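Local coordinates for protein transcriptional regulator (Enterococcus faecalis, PDB 3QFI) that is a LytR-CpsA-Psr family protein, probably a transcriptional regulator, whose precise function is unknown, at residues A[23-28]-A[43-48]. Numbering follows the deposited sequence.
Sequences SVLLMG and DTTMVV
Val24, Leu26 and Gly28 pair with Val48, Met46 and Thr44 as the hydrogen-bonded positions of two consecutive antiparallel strands at the middle of a six-stranded mixed sheet, the short segment axes lying 162° apart. Each pair exchanges two backbone bonds: Val24 N to Val48 O and Val48 N to Val24 O both measure 2.9 Å, whereas at the Gly28-Thr44 end Thr44 N to Gly28 O is weak at 3.4 Å. The carbonyl of Met46 is approached obliquely, Leu26 N standing 41° out of its plane. Leu25 and Val47 form a non-hydrogen-bonded pair, their CA atoms 4.5 Å apart. With CG of Leu25 anti to the backbone N (chi1 -179°), its CD1 reaches toward the other strand and touches CG2 of both Val47 and Thr45, the latter at 3.6 Å. On the other face, CD1 of Leu26 slants over CG2 of Val48 at 4.1 Å, a diagonal apolar contact. Two helices sandwich the pair, making an alpha/beta layered core: helix 80-98 packs on Leu25, Met27 and Val47, while helix 166-184 meets Leu26, Thr44 and Met46. Strand 105-109 runs parallel to 22-28 on the side away from 44-51, and strand 56-62 flanks 44-51, antiparallel to it.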
loop_
_atom_site.group_PDB
_atom_site.type_symbol
_atom_site.label_atom_id
_atom_site.label_comp_id
_atom_site.label_asym_id
_atom_site.label_seq_id
_atom_site.Cartn_x
_atom_site.Cartn_y
_atom_site.Cartn_z
ATOM N N SER A 23 10.560 -6.143 -0.149
ATOM C CA SER A 23 9.318 -5.438 0.112
ATOM C C SER A 23 9.340 -4.044 -0.481
ATOM O O SER A 23 10.404 -3.465 -0.713
ATOM C CB SER A 23 9.112 -5.323 1.613
ATOM O OG SER A 23 9.900 -4.259 2.114
ATOM N N VAL A 24 8.163 -3.484 -0.702
ATOM C CA VAL A 24 8.111 -2.158 -1.275
ATOM C C VAL A 24 6.864 -1.399 -0.854
ATOM O O VAL A 24 5.769 -1.964 -0.741
ATOM C CB VAL A 24 8.199 -2.243 -2.807
ATOM C CG1 VAL A 24 7.475 -3.489 -3.289
ATOM C CG2 VAL A 24 7.593 -0.995 -3.442
ATOM N N LEU A 25 7.051 -0.113 -0.583
ATOM C CA LEU A 25 5.957 0.757 -0.176
ATOM C C LEU A 25 5.511 1.557 -1.397
ATOM O O LEU A 25 6.309 2.262 -2.015
ATOM C CB LEU A 25 6.424 1.728 0.913
ATOM C CG LEU A 25 5.338 2.678 1.430
ATOM C CD1 LEU A 25 4.468 1.920 2.426
ATOM C CD2 LEU A 25 5.948 3.906 2.100
ATOM N N LEU A 26 4.238 1.429 -1.744
ATOM C CA LEU A 26 3.681 2.157 -2.865
ATOM C C LEU A 26 2.871 3.294 -2.278
ATOM O O LEU A 26 2.033 3.066 -1.394
ATOM C CB LEU A 26 2.751 1.268 -3.691
ATOM C CG LEU A 26 3.203 -0.160 -4.009
ATOM C CD1 LEU A 26 2.189 -0.836 -4.929
ATOM C CD2 LEU A 26 4.554 -0.137 -4.659
ATOM N N MET A 27 3.119 4.514 -2.751
ATOM C CA MET A 27 2.369 5.679 -2.270
ATOM C C MET A 27 1.721 6.421 -3.428
ATOM O O MET A 27 2.307 6.552 -4.494
ATOM C CB MET A 27 3.273 6.659 -1.511
ATOM C CG MET A 27 4.117 6.046 -0.396
ATOM S SD MET A 27 4.845 7.316 0.663
ATOM C CE MET A 27 5.974 8.141 -0.484
ATOM N N GLY A 28 0.501 6.892 -3.196
ATOM C CA GLY A 28 -0.246 7.644 -4.184
ATOM C C GLY A 28 -0.500 9.011 -3.575
ATOM O O GLY A 28 -1.418 9.180 -2.777
ATOM N N ASP A 43 -3.097 10.441 2.086
ATOM C CA ASP A 43 -3.274 9.861 0.759
ATOM C C ASP A 43 -3.328 8.332 0.858
ATOM O O ASP A 43 -3.711 7.784 1.889
ATOM C CB ASP A 43 -2.121 10.300 -0.155
ATOM C CG ASP A 43 -1.818 11.798 -0.050
ATOM O OD1 ASP A 43 -1.316 12.231 1.005
ATOM O OD2 ASP A 43 -2.082 12.540 -1.020
ATOM N N THR A 44 -2.938 7.648 -0.212
ATOM C CA THR A 44 -2.964 6.192 -0.234
ATOM C C THR A 44 -1.568 5.620 -0.040
ATOM O O THR A 44 -0.648 5.909 -0.809
ATOM C CB THR A 44 -3.543 5.675 -1.556
ATOM O OG1 THR A 44 -2.594 5.878 -2.610
ATOM C CG2 THR A 44 -4.819 6.428 -1.891
ATOM N N THR A 45 -1.433 4.797 0.993
ATOM C CA THR A 45 -0.174 4.175 1.359
ATOM C C THR A 45 -0.363 2.678 1.441
ATOM O O THR A 45 -1.207 2.193 2.191
ATOM C CB THR A 45 0.280 4.693 2.724
ATOM O OG1 THR A 45 0.433 6.114 2.652
ATOM C CG2 THR A 45 1.596 4.049 3.146
ATOM N N MET A 46 0.441 1.946 0.686
ATOM C CA MET A 46 0.336 0.495 0.665
ATOM C C MET A 46 1.710 -0.171 0.796
ATOM O O MET A 46 2.742 0.465 0.571
ATOM C CB MET A 46 -0.330 0.070 -0.650
ATOM C CG MET A 46 -0.720 -1.395 -0.760
ATOM S SD MET A 46 -1.346 -1.815 -2.433
ATOM C CE MET A 46 -2.813 -0.732 -2.587
ATOM N N VAL A 47 1.712 -1.448 1.179
ATOM C CA VAL A 47 2.942 -2.215 1.301
ATOM C C VAL A 47 2.754 -3.566 0.638
ATOM O O VAL A 47 1.723 -4.218 0.811
ATOM C CB VAL A 47 3.347 -2.454 2.762
ATOM C CG1 VAL A 47 4.618 -3.292 2.803
ATOM C CG2 VAL A 47 3.575 -1.124 3.471
ATOM N N VAL A 48 3.753 -3.977 -0.135
ATOM C CA VAL A 48 3.699 -5.256 -0.837
ATOM C C VAL A 48 4.952 -6.067 -0.535
ATOM O O VAL A 48 6.054 -5.518 -0.499
ATOM C CB VAL A 48 3.597 -5.052 -2.378
ATOM C CG1 VAL A 48 3.663 -6.393 -3.098
ATOM C CG2 VAL A 48 2.307 -4.344 -2.718
#